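Local coordinates for C381 turret protein (Sulfolobus turreted icosahedral virus, PDB 4IND), which builds the turrets of an archaeal icosahedral virus from chains made of three jelly-roll domains in a row, at residues 43-48 with 56-61; 86-91 with 108-113; 309-314 with 365-370; 316-321 with 350-355. All coordinates share one frame; numbering follows the deposited sequence.

Contact 1: 43-48 with 56-61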
# COMPACT_ATOMS: atom_id res chain seq x y z
N LYS A 43 17.04 -43.95 -1.49
CA LYS A 43 18.33 -44.24 -0.87
C LYS A 43 18.57 -43.42 0.37
O LYS A 43 18.05 -42.31 0.53
CB LYS A 43 19.49 -44.00 -1.84
CG LYS A 43 19.59 -45.01 -2.95
CD LYS A 43 20.89 -44.85 -3.73
CE LYS A 43 21.01 -45.92 -4.81
NZ LYS A 43 21.97 -45.51 -5.89
N GLN A 44 19.39 -43.95 1.26
CA GLN A 44 19.75 -43.18 2.42
C GLN A 44 20.87 -42.20 2.05
O GLN A 44 21.94 -42.61 1.59
CB GLN A 44 20.16 -44.09 3.57
CG GLN A 44 20.35 -43.32 4.87
CD GLN A 44 20.27 -44.19 6.09
OE1 GLN A 44 19.18 -44.51 6.59
NE2 GLN A 44 21.43 -44.58 6.60
N ILE A 45 20.61 -40.92 2.27
CA ILE A 45 21.49 -39.84 1.86
C ILE A 45 22.04 -39.15 3.12
O ILE A 45 21.29 -38.83 4.03
CB ILE A 45 20.69 -38.79 1.03
CG1 ILE A 45 20.24 -39.38 -0.31
CG2 ILE A 45 21.46 -37.49 0.85
CD1 ILE A 45 21.34 -40.04 -1.09
N SER A 46 23.34 -38.89 3.15
CA SER A 46 23.94 -38.23 4.29
C SER A 46 24.81 -37.06 3.82
O SER A 46 25.56 -37.19 2.85
CB SER A 46 24.84 -39.21 5.05
OG SER A 46 24.13 -40.35 5.47
N TYR A 47 24.74 -35.93 4.51
CA TYR A 47 25.68 -34.84 4.22
C TYR A 47 25.91 -33.99 5.45
O TYR A 47 25.13 -34.04 6.39
CB TYR A 47 25.20 -33.99 3.02
CG TYR A 47 23.85 -33.30 3.17
CD1 TYR A 47 23.76 -31.97 3.59
CD2 TYR A 47 22.67 -33.95 2.85
CE1 TYR A 47 22.53 -31.32 3.70
CE2 TYR A 47 21.43 -33.32 2.98
CZ TYR A 47 21.37 -32.01 3.40
OH TYR A 47 20.14 -31.39 3.51
N LEU A 48 26.99 -33.21 5.42
CA LEU A 48 27.45 -32.47 6.60
C LEU A 48 26.85 -31.07 6.72
O LEU A 48 26.81 -30.31 5.75
CB LEU A 48 28.97 -32.34 6.58
CG LEU A 48 29.76 -33.60 6.89
CD1 LEU A 48 31.24 -33.31 6.74
CD2 LEU A 48 29.45 -34.04 8.30
N VAL A 56 18.77 -38.47 5.52
CA VAL A 56 17.40 -38.63 5.00
C VAL A 56 17.30 -39.81 4.01
O VAL A 56 18.31 -40.25 3.45
CB VAL A 56 16.87 -37.35 4.33
CG1 VAL A 56 16.80 -36.21 5.33
CG2 VAL A 56 17.75 -36.98 3.14
N SER A 57 16.10 -40.33 3.80
CA SER A 57 15.86 -41.27 2.70
C SER A 57 15.17 -40.49 1.60
O SER A 57 14.11 -39.93 1.82
CB SER A 57 14.97 -42.41 3.16
OG SER A 57 15.63 -43.18 4.14
N ALA A 58 15.78 -40.45 0.42
CA ALA A 58 15.31 -39.60 -0.67
C ALA A 58 15.40 -40.32 -2.00
O ALA A 58 16.20 -41.26 -2.14
CB ALA A 58 16.12 -38.29 -0.70
N PRO A 59 14.60 -39.90 -2.99
CA PRO A 59 14.65 -40.53 -4.32
C PRO A 59 15.93 -40.12 -5.07
O PRO A 59 16.32 -38.94 -5.05
CB PRO A 59 13.39 -39.96 -5.00
CG PRO A 59 13.23 -38.59 -4.34
CD PRO A 59 13.53 -38.89 -2.89
N VAL A 60 16.61 -41.09 -5.66
CA VAL A 60 17.79 -40.81 -6.47
C VAL A 60 17.54 -41.23 -7.91
O VAL A 60 17.00 -42.31 -8.15
CB VAL A 60 19.01 -41.61 -5.95
CG1 VAL A 60 20.27 -41.28 -6.76
CG2 VAL A 60 19.23 -41.33 -4.46
N VAL A 61 17.94 -40.40 -8.87
CA VAL A 61 17.82 -40.77 -10.28
C VAL A 61 18.79 -41.91 -10.58
O VAL A 61 20.00 -41.81 -10.34
CB VAL A 61 18.11 -39.57 -11.19
CG1 VAL A 61 17.93 -39.99 -12.67
CG2 VAL A 61 17.19 -38.40 -10.85
O HOH W 1 17.00 -42.47 6.35
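Lys43 of one strand lies across Val60 of the next. Its CB is 3.7 Å from Val60 CG2. CG and CD follow at slightly longer range over the same methyl, and the two side chains cross at about a right angle. CG sits anti to the carbonyl carbon (chi1 -71°), and the chain is extended from there. Of the Lys43 side chain, CB, CG and CD touch Val60, and NZ runs on past it.

Ile45 projects from the same face of the sheet. Its CB meets Val56 CG2 at 4.0 Å, CG1 approaches Ala58 CB, and CD1 ends near Val60 CG2. Ala139 and Leu141 of strand 138-147 lie under this apolar face. On the other face, Gln44 and Ser57 form a non-hydrogen-bonded antiparallel pair. One water joins the side-chain oxygens: it donates to Gln44 OE1 at 3.0 Å and lies 2.7 Å from Ser57 OG. The backbone N of Ser57 also bonds to Asn13 of a neighbouring subunit.

The backbones are joined by four bonds, two in each hydrogen-bonded pair. Ile45 N to Val56 O, at 2.7 Å, is the shortest and almost straight (177°). The pair Lys43 and Ala58 is closed in both directions, with Ala58 N 2.9 Å from Lys43 O.

This is the hairpin of strands 41-49 and 52-60 in the first galactose-binding-like domain. Its chemistry is two-sided: the Ile45 face is held by apolar packing, whereas the Gln44 face is polar and bridged by water.

Contact 2: 86-91 with 108-113; sequences VYNTNS and YSIGAN
Asn88 CG stands anti to its own backbone nitrogen (chi1 180°), which carries the amide to the 110-113 backbone. With chi2 at 11°, ND2 faces two successive carbonyls. Asn88 ND2 gives a weak hydrogen bond to Gly111 O at 3.0 Å. A second weak bond runs from Asn88 ND2 to Ile110 O at 3.2 Å. The stronger bond of this amide goes to Phe92 O. Asn88 OD1 turns back into its own segment and accepts from Asn90 N at 3.0 Å, which makes an Asx turn, although the donor stands well above the carbonyl plane.

Asn90 O then takes Asn113 N at 3.1 Å, nearly in line with the carbonyl. Beside this bond Ala112 CB packs on the backbone of Ser91, 3.4 Å from Ser91 C. Tyr87 reaches the end of the 111-113 loop, with its ring lying obliquely to the Asn113 carbonyl group.

Deeper in the first domain the contact becomes apolar. Ile110 CG2 lies 3.8 Å from Asn88 CB. Ile110 CD1 meets Val86 CG2, the two side chains crossing at about a right angle. Phe116 of strand 114-124 packs on both Val86 and Ile110.

The end of strand 78-88 is thus tied to the 111-113 loop largely through backbone carbonyls. One buried amide reaches two of them through weak bonds and shapes its own Asx turn.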
# COMPACT_ATOMS: atom_id res chain seq x y z
N VAL A 86 19.15 -30.68 -3.80
CA VAL A 86 19.60 -31.98 -4.33
C VAL A 86 20.91 -32.39 -3.67
O VAL A 86 21.57 -31.58 -3.02
CB VAL A 86 19.79 -31.98 -5.87
CG1 VAL A 86 18.50 -31.60 -6.58
CG2 VAL A 86 20.92 -31.03 -6.25
N TYR A 87 21.28 -33.66 -3.84
CA TYR A 87 22.54 -34.15 -3.36
C TYR A 87 23.15 -35.06 -4.44
O TYR A 87 22.50 -36.00 -4.93
CB TYR A 87 22.40 -34.92 -2.04
CG TYR A 87 23.72 -35.51 -1.57
CD1 TYR A 87 24.61 -34.75 -0.84
CD2 TYR A 87 24.07 -36.83 -1.87
CE1 TYR A 87 25.81 -35.27 -0.40
CE2 TYR A 87 25.29 -37.37 -1.44
CZ TYR A 87 26.16 -36.58 -0.71
OH TYR A 87 27.37 -37.07 -0.27
N ASN A 88 24.38 -34.76 -4.83
CA ASN A 88 25.02 -35.50 -5.90
C ASN A 88 25.74 -36.70 -5.31
O ASN A 88 26.77 -36.56 -4.65
CB ASN A 88 26.02 -34.59 -6.64
CG ASN A 88 26.73 -35.33 -7.77
OD1 ASN A 88 26.35 -36.44 -8.14
ND2 ASN A 88 27.76 -34.70 -8.33
N THR A 89 25.17 -37.89 -5.49
CA THR A 89 25.74 -39.10 -4.91
C THR A 89 26.91 -39.61 -5.72
O THR A 89 27.60 -40.51 -5.27
CB THR A 89 24.72 -40.26 -4.79
OG1 THR A 89 24.34 -40.69 -6.09
CG2 THR A 89 23.46 -39.82 -4.03
N ASN A 90 27.11 -39.07 -6.92
CA ASN A 90 28.23 -39.48 -7.77
C ASN A 90 29.59 -38.97 -7.26
O ASN A 90 29.67 -37.93 -6.61
CB ASN A 90 28.04 -38.93 -9.21
CG ASN A 90 26.71 -39.36 -9.83
OD1 ASN A 90 25.82 -38.77 -9.81
ND2 ASN A 90 26.68 -40.34 -10.33
N SER A 91 30.66 -39.69 -7.59
CA SER A 91 31.99 -39.22 -7.24
C SER A 91 32.57 -38.31 -8.32
O SER A 91 33.78 -38.08 -8.38
CB SER A 91 32.90 -40.41 -6.99
OG SER A 91 32.96 -41.22 -8.15
N TYR A 108 24.32 -25.18 -14.17
CA TYR A 108 24.91 -25.28 -12.84
C TYR A 108 25.87 -26.46 -12.85
O TYR A 108 25.59 -27.49 -13.47
CB TYR A 108 23.84 -25.54 -11.79
CG TYR A 108 22.86 -24.41 -11.60
CD1 TYR A 108 23.29 -23.08 -11.64
CD2 TYR A 108 21.52 -24.66 -11.36
CE1 TYR A 108 22.39 -22.05 -11.45
CE2 TYR A 108 20.61 -23.63 -11.17
CZ TYR A 108 21.06 -22.33 -11.21
OH TYR A 108 20.17 -21.30 -11.03
N SER A 109 26.99 -26.31 -12.16
CA SER A 109 27.93 -27.41 -11.97
C SER A 109 27.84 -27.89 -10.51
O SER A 109 28.08 -27.13 -9.58
CB SER A 109 29.35 -26.97 -12.34
OG SER A 109 30.26 -28.02 -12.14
N ILE A 110 27.47 -29.15 -10.32
CA ILE A 110 27.25 -29.68 -8.97
C ILE A 110 28.36 -30.65 -8.59
O ILE A 110 28.52 -31.71 -9.20
CB ILE A 110 25.87 -30.41 -8.89
CG1 ILE A 110 24.74 -29.47 -9.36
CG2 ILE A 110 25.59 -30.92 -7.48
CD1 ILE A 110 23.34 -30.12 -9.37
N GLY A 111 29.15 -30.27 -7.58
CA GLY A 111 30.32 -31.04 -7.20
C GLY A 111 29.98 -32.45 -6.72
O GLY A 111 28.86 -32.73 -6.29
N ALA A 112 30.97 -33.34 -6.82
CA ALA A 112 30.85 -34.71 -6.34
C ALA A 112 30.50 -34.77 -4.86
O ALA A 112 31.00 -33.98 -4.06
CB ALA A 112 32.15 -35.46 -6.61
N ASN A 113 29.64 -35.72 -4.48
CA ASN A 113 29.32 -35.96 -3.07
C ASN A 113 28.95 -34.71 -2.29
O ASN A 113 29.45 -34.50 -1.18
CB ASN A 113 30.49 -36.63 -2.37
CG ASN A 113 30.94 -37.89 -3.08
OD1 ASN A 113 30.18 -38.85 -3.18
ND2 ASN A 113 32.17 -37.89 -3.59

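Contact 3: 309-314 with 365-370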
# COMPACT_ATOMS: atom_id res chain seq x y z
N THR A 309 17.76 39.69 -31.17
CA THR A 309 16.87 39.64 -32.31
C THR A 309 17.50 38.88 -33.47
O THR A 309 16.83 38.52 -34.43
CB THR A 309 16.46 41.05 -32.77
OG1 THR A 309 17.64 41.83 -33.02
CG2 THR A 309 15.64 41.74 -31.70
N ALA A 310 18.80 38.62 -33.36
CA ALA A 310 19.52 37.83 -34.36
C ALA A 310 19.25 36.33 -34.23
O ALA A 310 19.61 35.56 -35.11
CB ALA A 310 21.01 38.11 -34.30
N VAL A 311 18.62 35.92 -33.12
CA VAL A 311 18.25 34.53 -32.91
C VAL A 311 16.78 34.33 -33.27
O VAL A 311 15.90 34.97 -32.70
CB VAL A 311 18.47 34.10 -31.44
CG1 VAL A 311 18.21 32.59 -31.26
CG2 VAL A 311 19.87 34.46 -30.99
N THR A 312 16.52 33.44 -34.23
CA THR A 312 15.18 33.22 -34.75
C THR A 312 14.52 31.97 -34.19
O THR A 312 13.30 31.83 -34.22
CB THR A 312 15.21 33.09 -36.27
OG1 THR A 312 16.05 31.99 -36.64
CG2 THR A 312 15.74 34.37 -36.91
N GLN A 313 15.34 31.05 -33.69
CA GLN A 313 14.82 29.83 -33.10
C GLN A 313 15.67 29.39 -31.93
O GLN A 313 16.89 29.40 -32.00
CB GLN A 313 14.74 28.70 -34.13
CG GLN A 313 14.25 27.37 -33.54
CD GLN A 313 14.26 26.23 -34.55
OE1 GLN A 313 15.03 26.25 -35.52
NE2 GLN A 313 13.41 25.23 -34.32
N CYS A 314 15.01 29.01 -30.85
CA CYS A 314 15.71 28.50 -29.69
C CYS A 314 14.72 27.68 -28.89
O CYS A 314 14.00 28.22 -28.04
CB CYS A 314 16.29 29.66 -28.87
SG CYS A 314 17.38 29.12 -27.53
N VAL A 365 26.31 34.40 -33.53
CA VAL A 365 25.79 34.68 -32.20
C VAL A 365 25.97 33.45 -31.34
O VAL A 365 25.66 32.33 -31.76
CB VAL A 365 24.29 35.00 -32.24
CG1 VAL A 365 23.82 35.53 -30.89
CG2 VAL A 365 23.98 35.99 -33.34
N THR A 366 26.47 33.65 -30.12
CA THR A 366 26.66 32.54 -29.20
C THR A 366 25.67 32.65 -28.05
O THR A 366 25.63 33.66 -27.34
CB THR A 366 28.10 32.49 -28.64
OG1 THR A 366 29.02 32.20 -29.70
CG2 THR A 366 28.22 31.41 -27.57
N ILE A 367 24.87 31.61 -27.87
CA ILE A 367 23.93 31.55 -26.76
C ILE A 367 24.37 30.45 -25.80
O ILE A 367 25.04 29.50 -26.20
CB ILE A 367 22.52 31.25 -27.25
CG1 ILE A 367 22.51 29.93 -28.01
CG2 ILE A 367 22.01 32.37 -28.14
CD1 ILE A 367 21.13 29.51 -28.46
N THR A 368 23.98 30.59 -24.55
CA THR A 368 24.37 29.62 -23.54
C THR A 368 23.14 29.13 -22.81
O THR A 368 22.39 29.93 -22.24
CB THR A 368 25.37 30.22 -22.55
OG1 THR A 368 26.56 30.59 -23.26
CG2 THR A 368 25.72 29.21 -21.46
N LEU A 369 22.95 27.81 -22.84
CA LEU A 369 21.86 27.16 -22.16
C LEU A 369 22.36 26.71 -20.79
O LEU A 369 23.44 26.15 -20.68
CB LEU A 369 21.40 25.94 -22.95
CG LEU A 369 20.41 25.00 -22.27
CD1 LEU A 369 19.09 25.69 -22.10
CD2 LEU A 369 20.25 23.68 -23.05
N ILE A 370 21.58 26.98 -19.75
CA ILE A 370 21.82 26.34 -18.47
C ILE A 370 20.60 25.49 -18.16
O ILE A 370 19.47 25.83 -18.53
CB ILE A 370 22.12 27.33 -17.34
CG1 ILE A 370 20.89 28.13 -16.98
CG2 ILE A 370 23.26 28.27 -17.71
CD1 ILE A 370 21.20 29.30 -16.07
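Val311 puts one methyl, CG2, between two side chains of the facing strand. Val311 CG2 is 4.1 Å from both Val365 CG1 and Ile367 CG2, and the Val311 side chain crosses both obliquely. This is packing between the two sheets of a jelly-roll sandwich, the nucleoplasmin-like third domain. Strand 311-319 belongs to one sheet and strand 365-377 to the other. Their short segments approach to 10.0 Å and differ in direction by 32°, so side chains alone span the gap.

Just before strand 311-319 begins, Ala310 meets the other branch of Val365. Val365 thus uses both methyls: CG1 on Val311, and CG2 on Ala310 CB at 3.8 Å. Thr312 and Gln313 form a classic beta bulge opposite Asn357. The bulge lies between Val311 and Cys314, and both of these still point to Ile367 and its neighbours.

Leu307 and Ala356 also pack on Ile367, while Leu278 covers Val311. Thr366 and Thr368 face the other way, each bonded through its hydroxyl to strand 266-278. Ile367 holds CG1 between its backbone nitrogen and carbonyl carbon (chi1 58°), and from there CD1 reaches Cys314 SG at 3.9 Å.

Contact 4: 316-321 with 350-355; sequences LQATNL and NSIQLV
Thr319 O is gripped by two successive backbone nitrogens. Asn350 N is 2.9 Å from Thr319 O in an almost straight bond (172°), and Ser351 N is farther from it at 3.2 Å. Both residues face Thr319, which makes a classic beta bulge at the start of strand 351-358. The side chain of Asn350 carries the pairing one step further: Asn350 OD1 accepts from Leu321 N at 2.9 Å. To get there its CG sits between its own backbone nitrogen and carbonyl carbon (chi1 54°). Leu321 CD1 then presses closely on Ser351 CB. The hydroxyl of Ser351 bonds to Tyr327.

Further along, Gln317 and Gln353 form a hydrogen-bonded backbone pair and add a bond between their side chains. Gln353 NE2 donates to Gln317 OE1 at 2.9 Å. The amides are nearly coplanar, 12° apart, and the donor lies in the carbonyl plane. Gln317 NE2 is held by Thr329 OG1 on the next strand, which helps fix the rotation of this amide. Val355 CG2 packs closely against Gln317 OE1.

The opposite face is apolar. Ile352 divides its two branches: CG2 meets Leu316 CD1 at 3.6 Å, and CD1 presses on Ala318 CB at 3.4 Å, a tight contact. Leu297 and Leu299 of strand 295-305 cover Ile352 from the other sheet.

A mainly polar face with one Gln-Gln bond, and an apolar face turned to the other sheet: this is an inner antiparallel strand pair of a jelly-roll sandwich, here in the nucleoplasmin-like domain.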
# COMPACT_ATOMS: atom_id res chain seq x y z
N LEU A 316 14.10 24.14 -26.59
CA LEU A 316 14.54 22.96 -25.87
C LEU A 316 13.55 21.84 -26.17
O LEU A 316 12.33 22.04 -26.08
CB LEU A 316 14.58 23.24 -24.37
CG LEU A 316 15.27 22.19 -23.51
CD1 LEU A 316 16.72 22.04 -23.93
CD2 LEU A 316 15.15 22.54 -22.04
N GLN A 317 14.07 20.67 -26.55
CA GLN A 317 13.22 19.53 -26.88
C GLN A 317 13.65 18.29 -26.11
O GLN A 317 14.82 18.13 -25.76
CB GLN A 317 13.28 19.24 -28.38
CG GLN A 317 13.08 20.46 -29.24
CD GLN A 317 12.94 20.11 -30.70
OE1 GLN A 317 13.66 19.26 -31.23
NE2 GLN A 317 12.00 20.75 -31.36
N ALA A 318 12.69 17.41 -25.84
CA ALA A 318 12.96 16.22 -25.05
C ALA A 318 12.09 15.10 -25.54
O ALA A 318 11.09 15.34 -26.22
CB ALA A 318 12.68 16.49 -23.59
N THR A 319 12.48 13.87 -25.22
CA THR A 319 11.62 12.73 -25.49
C THR A 319 12.03 11.51 -24.68
O THR A 319 13.13 11.45 -24.14
CB THR A 319 11.61 12.34 -26.98
OG1 THR A 319 10.57 11.39 -27.22
CG2 THR A 319 12.95 11.73 -27.38
N ASN A 320 11.11 10.56 -24.61
CA ASN A 320 11.44 9.20 -24.22
C ASN A 320 11.74 8.41 -25.50
O ASN A 320 10.81 7.97 -26.19
CB ASN A 320 10.30 8.56 -23.43
CG ASN A 320 10.49 7.07 -23.27
OD1 ASN A 320 11.55 6.53 -23.60
ND2 ASN A 320 9.47 6.38 -22.75
N LEU A 321 13.02 8.27 -25.83
CA LEU A 321 13.42 7.63 -27.08
C LEU A 321 12.96 6.19 -27.21
O LEU A 321 12.92 5.64 -28.31
CB LEU A 321 14.94 7.69 -27.24
CG LEU A 321 15.51 9.07 -27.57
CD1 LEU A 321 17.03 9.03 -27.54
CD2 LEU A 321 15.02 9.53 -28.95
N ASN A 350 14.38 10.80 -21.58
CA ASN A 350 15.74 10.28 -21.42
C ASN A 350 16.70 10.88 -22.43
O ASN A 350 17.85 10.47 -22.54
CB ASN A 350 15.77 8.74 -21.48
CG ASN A 350 15.12 8.18 -22.73
OD1 ASN A 350 14.98 8.87 -23.73
ND2 ASN A 350 14.70 6.91 -22.67
N SER A 351 16.20 11.85 -23.19
CA SER A 351 17.05 12.56 -24.15
C SER A 351 16.59 14.00 -24.33
O SER A 351 15.39 14.26 -24.46
CB SER A 351 17.09 11.83 -25.48
OG SER A 351 18.02 12.45 -26.35
N ILE A 352 17.55 14.93 -24.30
CA ILE A 352 17.31 16.37 -24.40
C ILE A 352 18.18 16.96 -25.50
O ILE A 352 19.37 16.66 -25.57
CB ILE A 352 17.72 17.09 -23.12
CG1 ILE A 352 17.11 16.42 -21.91
CG2 ILE A 352 17.32 18.56 -23.18
CD1 ILE A 352 15.62 16.46 -21.91
N GLN A 353 17.61 17.82 -26.34
CA GLN A 353 18.40 18.55 -27.33
C GLN A 353 17.92 20.00 -27.44
O GLN A 353 16.79 20.34 -27.08
CB GLN A 353 18.34 17.86 -28.70
CG GLN A 353 16.96 17.88 -29.34
CD GLN A 353 16.89 17.08 -30.63
OE1 GLN A 353 17.72 16.19 -30.87
NE2 GLN A 353 15.91 17.41 -31.48
N LEU A 354 18.82 20.87 -27.90
CA LEU A 354 18.48 22.26 -28.17
C LEU A 354 18.52 22.48 -29.67
O LEU A 354 19.52 22.17 -30.34
CB LEU A 354 19.47 23.20 -27.50
CG LEU A 354 19.15 24.69 -27.63
CD1 LEU A 354 17.93 25.05 -26.80
CD2 LEU A 354 20.35 25.52 -27.21
N VAL A 355 17.43 23.00 -30.21
CA VAL A 355 17.37 23.31 -31.63
C VAL A 355 17.35 24.82 -31.74
O VAL A 355 16.49 25.48 -31.16
CB VAL A 355 16.14 22.70 -32.30
CG1 VAL A 355 16.11 23.04 -33.79
CG2 VAL A 355 16.12 21.18 -32.11

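In the fold
From the N terminus, contact 1 closes first, across the short hairpin turn between strands 41-49 and 52-60. Contact 2 follows in series and closes the excursion from the end of strand 78-88 to the start of strand 114-124. The two touch, Ile45 and Tyr47 packing on Tyr87, so the hairpin rests on the main sheet of the first domain. The second domain then intervenes. Contacts 3 and 4 lie in the third, on the other side of the chain's centre, with contact 4 nested inside the loop closed by contact 3. Sharing strand 311-319, they combine pairing within one sheet with packing across the sandwich.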